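Long-range contact in conserved exported protein (Bacteroides fragilis, PDB 3CLW), which is of unknown function but probably hydrolyses O-glycosidic bonds in carbohydrates: residues 252-265 and 295-307. Numbering follows the deposited sequence. Where two conformers were deposited one is given.
Sequences IHSMFYKDGQYSVL and IHKELSANGHNTK
Tyr257 lies between His253 and Asn302 and points its hydroxyl at the C-terminal end of helix 285-300. Its OH donates to Glu298 O at 2.6 Å, in the plane of that carbonyl, and brushes the methyl of Ala301. Asn302 CB sits over one ring face, 3.8 Å from the centroid, a CH-pi contact; the opposite face takes the His253 imidazole, with ND1 above its centre. That same imidazole meets Glu298 with its edge: NE2 donates to Glu298 OE2 in a long but straight bond (3.3 Å, 165°), in the ring plane yet from above the carboxylate plane. Glu298 thus grips His253 with its carboxylate and Tyr257 with its backbone carbonyl.

Asn302, whose CB packs on the tyrosine, adds a further polar link. With CG set between backbone N and carbonyl carbon (chi1 88°), its ND2 reaches Phe256 O at 2.7 Å and Thr306 OG1 at 2.8 Å, both close to the amide plane, while OD1 accepts from His304 N in an Asx turn. Thr306 OG1 is also bonded to Asn272 of strand 270-276. Deeper in, Ile252 CG2 meets Leu299 CD1 at 4.0 Å, and Phe256 and Leu299 both rest on Val274.

Two neighbouring outer helices of the TIM barrel are joined here. With both amide hydrogens and OD1 engaged, the buried Asn302 amide is fixed in rotation, tying the backbone carbonyl of Phe256 to the loop that follows helix 285-300.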
ATOM      1  N   ILE A 252     -13.579  -5.878 -12.132  1.00 39.61           N
ATOM      2  CA  ILE A 252     -12.879  -6.978 -12.769  1.00 40.61           C
ATOM      3  C   ILE A 252     -13.456  -7.327 -14.158  1.00 41.65           C
ATOM      4  O   ILE A 252     -12.722  -7.337 -15.140  1.00 41.91           O
ATOM      5  CB  ILE A 252     -12.764  -8.223 -11.848  1.00 41.08           C
ATOM      6  CG1 ILE A 252     -11.898  -7.872 -10.604  1.00 41.78           C
ATOM      7  CG2 ILE A 252     -12.181  -9.392 -12.631  1.00 39.58           C
ATOM      8  CD1 ILE A 252     -11.912  -8.913  -9.453  1.00 40.78           C
ATOM      9  N   HIS A 253     -14.765  -7.581 -14.242  1.00 42.06           N
ATOM     10  CA  HIS A 253     -15.349  -8.083 -15.490  1.00 43.05           C
ATOM     11  C   HIS A 253     -15.513  -6.993 -16.533  1.00 42.50           C
ATOM     12  O   HIS A 253     -15.284  -7.228 -17.730  1.00 42.63           O
ATOM     13  CB  HIS A 253     -16.671  -8.833 -15.257  1.00 43.01           C
ATOM     14  CG  HIS A 253     -16.480 -10.226 -14.743  1.00 44.86           C
ATOM     15  ND1 HIS A 253     -16.281 -11.307 -15.574  1.00 47.87           N
ATOM     16  CD2 HIS A 253     -16.424 -10.712 -13.480  1.00 47.46           C
ATOM     17  CE1 HIS A 253     -16.149 -12.403 -14.853  1.00 46.86           C
ATOM     18  NE2 HIS A 253     -16.228 -12.068 -13.577  1.00 48.39           N
ATOM     19  N   SER A 254     -15.873  -5.806 -16.070  1.00 41.21           N
ATOM     20  CA  SER A 254     -16.154  -4.706 -16.968  1.00 40.65           C
ATOM     21  C   SER A 254     -14.887  -4.069 -17.540  1.00 39.34           C
ATOM     22  O   SER A 254     -14.899  -3.594 -18.671  1.00 39.05           O
ATOM     23  CB  SER A 254     -16.987  -3.668 -16.246  1.00 41.14           C
ATOM     24  OG  SER A 254     -17.182  -2.554 -17.076  1.00 45.27           O
ATOM     25  N   MET A 255     -13.800  -4.090 -16.761  1.00 38.18           N
ATOM     26  CA  MET A 255     -12.541  -3.396 -17.103  1.00 36.07           C
ATOM     27  C   MET A 255     -11.380  -4.348 -17.413  1.00 37.24           C
ATOM     28  O   MET A 255     -10.506  -4.009 -18.220  1.00 37.82           O
ATOM     29  CB  MET A 255     -12.134  -2.364 -16.015  1.00 36.35           C
ATOM     30  CG  MET A 255     -13.178  -1.225 -15.771  1.00 34.49           C
ATOM     31  SD  MET A 255     -12.680   0.348 -14.998  1.00 29.72           S
ATOM     32  CE  MET A 255     -12.035   1.152 -16.439  1.00 27.46           C
ATOM     33  N   PHE A 256     -11.362  -5.522 -16.781  1.00 37.12           N
ATOM     34  CA  PHE A 256     -10.219  -6.416 -16.904  1.00 38.17           C
ATOM     35  C   PHE A 256     -10.544  -7.801 -17.519  1.00 39.65           C
ATOM     36  O   PHE A 256      -9.785  -8.763 -17.348  1.00 39.25           O
ATOM     37  CB  PHE A 256      -9.485  -6.521 -15.554  1.00 38.66           C
ATOM     38  CG  PHE A 256      -8.803  -5.222 -15.123  1.00 38.54           C
ATOM     39  CD1 PHE A 256      -9.480  -4.274 -14.368  1.00 36.99           C
ATOM     40  CD2 PHE A 256      -7.475  -4.957 -15.497  1.00 39.15           C
ATOM     41  CE1 PHE A 256      -8.836  -3.079 -13.977  1.00 39.30           C
ATOM     42  CE2 PHE A 256      -6.828  -3.775 -15.108  1.00 36.93           C
ATOM     43  CZ  PHE A 256      -7.506  -2.833 -14.359  1.00 37.97           C
ATOM     44  N   TYR A 257     -11.673  -7.875 -18.231  1.00 40.82           N
ATOM     45  CA  TYR A 257     -11.966  -8.957 -19.197  1.00 43.14           C
ATOM     46  C   TYR A 257     -11.974  -8.361 -20.599  1.00 44.43           C
ATOM     47  O   TYR A 257     -12.277  -7.186 -20.783  1.00 44.87           O
ATOM     48  CB  TYR A 257     -13.309  -9.632 -18.902  1.00 42.77           C
ATOM     49  CG  TYR A 257     -13.211 -10.760 -17.907  1.00 42.98           C
ATOM     50  CD1 TYR A 257     -13.610 -12.065 -18.255  1.00 44.57           C
ATOM     51  CD2 TYR A 257     -12.714 -10.539 -16.624  1.00 41.58           C
ATOM     52  CE1 TYR A 257     -13.515 -13.123 -17.338  1.00 44.65           C
ATOM     53  CE2 TYR A 257     -12.608 -11.564 -15.714  1.00 42.92           C
ATOM     54  CZ  TYR A 257     -13.006 -12.865 -16.063  1.00 44.25           C
ATOM     55  OH  TYR A 257     -12.896 -13.888 -15.138  1.00 42.30           O
ATOM     56  N   LYS A 258     -11.637  -9.162 -21.595  1.00 46.52           N
ATOM     57  CA  LYS A 258     -11.409  -8.600 -22.917  1.00 49.04           C
ATOM     58  C   LYS A 258     -12.699  -8.162 -23.578  1.00 49.15           C
ATOM     59  O   LYS A 258     -12.684  -7.286 -24.434  1.00 50.24           O
ATOM     60  CB  LYS A 258     -10.556  -9.526 -23.795  1.00 48.80           C
ATOM     61  CG  LYS A 258     -11.254 -10.272 -24.890  1.00 50.73           C
ATOM     62  CD  LYS A 258     -10.221 -11.110 -25.691  1.00 52.29           C
ATOM     63  CE  LYS A 258     -10.875 -11.871 -26.889  1.00 57.16           C
ATOM     64  NZ  LYS A 258     -11.520 -13.166 -26.480  1.00 58.99           N
ATOM     65  N   ASP A 259     -13.815  -8.723 -23.137  1.00 49.73           N
ATOM     66  CA  ASP A 259     -15.116  -8.350 -23.680  1.00 50.81           C
ATOM     67  C   ASP A 259     -15.898  -7.443 -22.735  1.00 49.70           C
ATOM     68  O   ASP A 259     -17.078  -7.239 -22.938  1.00 49.54           O
ATOM     69  CB  ASP A 259     -15.944  -9.610 -24.008  1.00 52.04           C
ATOM     70  CG  ASP A 259     -16.166 -10.502 -22.772  1.00 58.03           C
ATOM     71  OD1 ASP A 259     -15.225 -10.609 -21.910  1.00 63.80           O
ATOM     72  OD2 ASP A 259     -17.270 -11.098 -22.662  1.00 62.03           O
ATOM     73  N   GLY A 260     -15.249  -6.890 -21.707  1.00 48.37           N
ATOM     74  CA  GLY A 260     -15.940  -6.014 -20.762  1.00 46.01           C
ATOM     75  C   GLY A 260     -16.284  -4.682 -21.391  1.00 45.09           C
ATOM     76  O   GLY A 260     -15.544  -4.184 -22.229  1.00 44.20           O
ATOM     77  N   GLN A 261     -17.403  -4.097 -20.978  1.00 44.37           N
ATOM     78  CA  GLN A 261     -17.855  -2.818 -21.535  1.00 44.92           C
ATOM     79  C   GLN A 261     -16.777  -1.740 -21.565  1.00 44.76           C
ATOM     80  O   GLN A 261     -16.691  -0.935 -22.504  1.00 45.20           O
ATOM     81  CB  GLN A 261     -19.029  -2.280 -20.728  1.00 45.34           C
ATOM     82  CG  GLN A 261     -19.765  -1.137 -21.426  1.00 47.51           C
ATOM     83  CD  GLN A 261     -20.879  -0.557 -20.567  1.00 49.04           C
ATOM     84  OE1 GLN A 261     -21.316  -1.175 -19.591  1.00 49.98           O
ATOM     85  NE2 GLN A 261     -21.323   0.642 -20.911  1.00 47.65           N
ATOM     86  N   TYR A 262     -15.973  -1.695 -20.512  1.00 43.69           N
ATOM     87  CA  TYR A 262     -14.947  -0.688 -20.427  1.00 42.44           C
ATOM     88  C   TYR A 262     -13.599  -1.354 -20.293  1.00 41.73           C
ATOM     89  O   TYR A 262     -12.787  -0.954 -19.458  1.00 41.86           O
ATOM     90  CB  TYR A 262     -15.211   0.204 -19.235  1.00 42.00           C
ATOM     91  CG  TYR A 262     -16.515   0.937 -19.272  1.00 41.15           C
ATOM     92  CD1 TYR A 262     -16.657   2.095 -20.020  1.00 40.88           C
ATOM     93  CD2 TYR A 262     -17.612   0.483 -18.532  1.00 43.30           C
ATOM     94  CE1 TYR A 262     -17.859   2.784 -20.044  1.00 40.41           C
ATOM     95  CE2 TYR A 262     -18.821   1.180 -18.535  1.00 42.69           C
ATOM     96  CZ  TYR A 262     -18.921   2.326 -19.307  1.00 41.14           C
ATOM     97  OH  TYR A 262     -20.084   3.026 -19.331  1.00 42.62           O
ATOM     98  N   SER A 263     -13.381  -2.387 -21.095  1.00 40.43           N
ATOM     99  CA  SER A 263     -12.135  -3.139 -21.059  1.00 39.91           C
ATOM    100  C   SER A 263     -10.962  -2.223 -21.389  1.00 39.85           C
ATOM    101  O   SER A 263     -10.995  -1.514 -22.401  1.00 38.80           O
ATOM    102  CB  SER A 263     -12.162  -4.341 -22.016  1.00 39.60           C
ATOM    103  OG  SER A 263     -10.985  -5.134 -21.879  1.00 36.85           O
ATOM    104  N   VAL A 264      -9.938  -2.245 -20.523  1.00 40.16           N
ATOM    105  CA  VAL A 264      -8.731  -1.417 -20.704  1.00 39.19           C
ATOM    106  C   VAL A 264      -7.527  -2.253 -21.121  1.00 39.64           C
ATOM    107  O   VAL A 264      -6.442  -1.727 -21.360  1.00 39.70           O
ATOM    108  CB  VAL A 264      -8.414  -0.593 -19.425  1.00 40.01           C
ATOM    109  CG1 VAL A 264      -9.504   0.441 -19.186  1.00 38.65           C
ATOM    110  CG2 VAL A 264      -8.234  -1.495 -18.174  1.00 38.27           C
ATOM    111  N   LEU A 265      -7.739  -3.560 -21.245  1.00 39.69           N
ATOM    112  CA  LEU A 265      -6.666  -4.537 -21.463  1.00 39.50           C
ATOM    113  C   LEU A 265      -5.837  -4.231 -22.709  1.00 39.63           C
ATOM    114  O   LEU A 265      -4.644  -4.493 -22.736  1.00 39.35           O
ATOM    115  CB  LEU A 265      -7.236  -5.972 -21.528  1.00 40.03           C
ATOM    116  CG  LEU A 265      -7.836  -6.622 -20.255  1.00 40.08           C
ATOM    117  CD1 LEU A 265      -8.299  -8.054 -20.565  1.00 38.71           C
ATOM    118  CD2 LEU A 265      -6.873  -6.612 -19.024  1.00 39.18           C
ATOM    119  N   ILE A 295     -11.522 -12.615  -5.400  1.00 42.81           N
ATOM    120  CA  ILE A 295     -10.676 -11.786  -6.245  1.00 41.51           C
ATOM    121  C   ILE A 295      -9.844 -12.669  -7.155  1.00 41.83           C
ATOM    122  O   ILE A 295      -9.862 -12.501  -8.376  1.00 40.80           O
ATOM    123  CB  ILE A 295      -9.728 -10.845  -5.422  1.00 41.54           C
ATOM    124  CG1 ILE A 295     -10.547  -9.823  -4.597  1.00 40.55           C
ATOM    125  CG2 ILE A 295      -8.724 -10.171  -6.347  1.00 38.62           C
ATOM    126  CD1 ILE A 295      -9.683  -8.897  -3.732  1.00 40.61           C
ATOM    127  N   HIS A 296      -9.112 -13.598  -6.548  1.00 41.78           N
ATOM    128  CA  HIS A 296      -8.264 -14.500  -7.297  1.00 42.70           C
ATOM    129  C   HIS A 296      -9.042 -15.409  -8.278  1.00 43.61           C
ATOM    130  O   HIS A 296      -8.606 -15.621  -9.407  1.00 43.66           O
ATOM    131  CB  HIS A 296      -7.428 -15.346  -6.353  1.00 42.60           C
ATOM    132  CG  HIS A 296      -6.451 -16.222  -7.056  1.00 42.23           C
ATOM    133  ND1 HIS A 296      -5.553 -15.733  -7.978  1.00 41.22           N
ATOM    134  CD2 HIS A 296      -6.257 -17.563  -7.009  1.00 41.52           C
ATOM    135  CE1 HIS A 296      -4.826 -16.731  -8.452  1.00 43.41           C
ATOM    136  NE2 HIS A 296      -5.242 -17.853  -7.889  1.00 42.36           N
ATOM    137  N   LYS A 297     -10.191 -15.920  -7.841  1.00 45.00           N
ATOM    138  CA  LYS A 297     -11.047 -16.754  -8.688  1.00 46.27           C
ATOM    139  C   LYS A 297     -11.457 -15.973  -9.949  1.00 45.88           C
ATOM    140  O   LYS A 297     -11.169 -16.414 -11.056  1.00 46.06           O
ATOM    141  CB  LYS A 297     -12.275 -17.256  -7.919  1.00 46.62           C
ATOM    142  CG  LYS A 297     -13.118 -18.354  -8.660  1.00 50.50           C
ATOM    143  CD  LYS A 297     -14.643 -18.090  -8.557  1.00 54.20           C
ATOM    144  CE  LYS A 297     -15.110 -17.728  -7.125  1.00 56.45           C
ATOM    145  NZ  LYS A 297     -16.525 -17.126  -6.975  1.00 54.93           N
ATOM    146  N   GLU A 298     -12.073 -14.805  -9.774  1.00 46.14           N
ATOM    147  CA  GLU A 298     -12.553 -14.003 -10.913  1.00 46.92           C
ATOM    148  C   GLU A 298     -11.429 -13.424 -11.732  1.00 46.47           C
ATOM    149  O   GLU A 298     -11.484 -13.434 -12.950  1.00 45.12           O
ATOM    150  CB  GLU A 298     -13.450 -12.838 -10.487  1.00 47.28           C
ATOM    151  CG  GLU A 298     -14.597 -13.173  -9.562  1.00 52.13           C
ATOM    152  CD  GLU A 298     -15.564 -14.146 -10.132  1.00 59.17           C
ATOM    153  OE1 GLU A 298     -16.362 -14.711  -9.334  1.00 63.15           O
ATOM    154  OE2 GLU A 298     -15.526 -14.354 -11.369  1.00 61.51           O
ATOM    155  N   LEU A 299     -10.414 -12.879 -11.059  1.00 46.78           N
ATOM    156  CA  LEU A 299      -9.309 -12.239 -11.792  1.00 46.22           C
ATOM    157  C   LEU A 299      -8.475 -13.237 -12.569  1.00 45.82           C
ATOM    158  O   LEU A 299      -8.070 -12.946 -13.682  1.00 46.95           O
ATOM    159  CB  LEU A 299      -8.423 -11.368 -10.882  1.00 45.30           C
ATOM    160  CG  LEU A 299      -7.512 -10.320 -11.521  1.00 44.09           C
ATOM    161  CD1 LEU A 299      -8.215  -9.419 -12.546  1.00 40.05           C
ATOM    162  CD2 LEU A 299      -6.839  -9.486 -10.417  1.00 45.30           C
ATOM    163  N   SER A 300      -8.192 -14.400 -12.003  1.00 45.81           N
ATOM    164  CA  SER A 300      -7.309 -15.335 -12.716  1.00 46.52           C
ATOM    165  C   SER A 300      -7.982 -16.016 -13.941  1.00 46.67           C
ATOM    166  O   SER A 300      -7.305 -16.510 -14.839  1.00 47.07           O
ATOM    167  CB  SER A 300      -6.717 -16.366 -11.760  1.00 46.61           C
ATOM    168  OG  SER A 300      -7.731 -17.239 -11.292  1.00 49.25           O
ATOM    169  N   ALA A 301      -9.310 -16.027 -13.985  1.00 46.68           N
ATOM    170  CA  ALA A 301     -10.019 -16.570 -15.157  1.00 47.10           C
ATOM    171  C   ALA A 301     -10.137 -15.555 -16.323  1.00 47.29           C
ATOM    172  O   ALA A 301     -10.788 -15.837 -17.324  1.00 47.94           O
ATOM    173  CB  ALA A 301     -11.399 -17.115 -14.740  1.00 46.62           C
ATOM    174  N   ASN A 302      -9.491 -14.387 -16.218  1.00 46.78           N
ATOM    175  CA  ASN A 302      -9.533 -13.405 -17.314  1.00 45.53           C
ATOM    176  C   ASN A 302      -8.624 -13.753 -18.505  1.00 45.49           C
ATOM    177  O   ASN A 302      -8.676 -13.102 -19.560  1.00 45.08           O
ATOM    178  CB  ASN A 302      -9.292 -11.974 -16.775  1.00 45.69           C
ATOM    179  CG  ASN A 302      -7.820 -11.575 -16.711  1.00 42.66           C
ATOM    180  OD1 ASN A 302      -6.932 -12.406 -16.642  1.00 41.09           O
ATOM    181  ND2 ASN A 302      -7.570 -10.278 -16.757  1.00 41.28           N
ATOM    182  N   GLY A 303      -7.780 -14.768 -18.322  1.00 45.09           N
ATOM    183  CA  GLY A 303      -6.945 -15.286 -19.406  1.00 44.55           C
ATOM    184  C   GLY A 303      -5.814 -14.352 -19.792  1.00 45.25           C
ATOM    185  O   GLY A 303      -5.253 -14.450 -20.889  1.00 44.41           O
ATOM    186  N   HIS A 304      -5.470 -13.449 -18.871  1.00 45.24           N
ATOM    187  CA  HIS A 304      -4.519 -12.377 -19.172  1.00 45.05           C
ATOM    188  C   HIS A 304      -3.338 -12.228 -18.208  1.00 43.37           C
ATOM    189  O   HIS A 304      -2.461 -11.361 -18.417  1.00 42.42           O
ATOM    190  CB  HIS A 304      -5.273 -11.068 -19.281  1.00 45.91           C
ATOM    191  CG  HIS A 304      -5.318 -10.532 -20.664  1.00 49.93           C
ATOM    192  ND1 HIS A 304      -6.294 -10.893 -21.576  1.00 53.65           N
ATOM    193  CD2 HIS A 304      -4.508  -9.651 -21.297  1.00 54.66           C
ATOM    194  CE1 HIS A 304      -6.082 -10.250 -22.713  1.00 55.61           C
ATOM    195  NE2 HIS A 304      -5.005  -9.489 -22.568  1.00 57.59           N
ATOM    196  N   ASN A 305      -3.333 -13.077 -17.176  1.00 42.03           N
ATOM    197  CA  ASN A 305      -2.278 -13.080 -16.163  0.50 41.89           C
ATOM    198  C   ASN A 305      -2.218 -11.720 -15.434  1.00 41.47           C
ATOM    199  O   ASN A 305      -1.143 -11.217 -15.126  1.00 42.13           O
ATOM    200  CB  ASN A 305      -0.920 -13.450 -16.793  0.50 41.77           C
ATOM    201  CG  ASN A 305       0.062 -14.061 -15.788  0.50 43.13           C
ATOM    202  OD1 ASN A 305      -0.334 -14.721 -14.824  0.50 45.32           O
ATOM    203  ND2 ASN A 305       1.354 -13.866 -16.033  0.50 43.43           N
ATOM    204  N   THR A 306      -3.379 -11.138 -15.168  1.00 39.69           N
ATOM    205  CA  THR A 306      -3.475  -9.843 -14.517  1.00 38.71           C
ATOM    206  C   THR A 306      -3.100  -9.974 -13.062  1.00 38.21           C
ATOM    207  O   THR A 306      -3.548 -10.876 -12.385  1.00 37.77           O
ATOM    208  CB  THR A 306      -4.879  -9.250 -14.702  1.00 38.84           C
ATOM    209  OG1 THR A 306      -5.106  -9.117 -16.108  1.00 38.57           O
ATOM    210  CG2 THR A 306      -5.034  -7.870 -14.021  1.00 37.03           C
ATOM    211  N   LYS A 307      -2.232  -9.079 -12.609  1.00 38.01           N
ATOM    212  CA  LYS A 307      -1.868  -8.996 -11.190  1.00 37.03           C
ATOM    213  C   LYS A 307      -2.951  -8.331 -10.309  1.00 36.47           C
ATOM    214  O   LYS A 307      -3.847  -7.626 -10.786  1.00 35.30           O
ATOM    215  CB  LYS A 307      -0.533  -8.267 -11.037  1.00 36.92           C
ATOM    216  CG  LYS A 307       0.690  -9.061 -11.485  1.00 36.99           C
ATOM    217  CD  LYS A 307       1.901  -8.196 -11.456  1.00 37.54           C
ATOM    218  CE  LYS A 307       3.144  -9.022 -11.688  1.00 39.52           C
ATOM    219  NZ  LYS A 307       4.386  -8.195 -11.594  1.00 40.56           N
TER
HETATM  220  O   HOH W   1     -10.685 -11.776 -20.670  1.00 41.41           O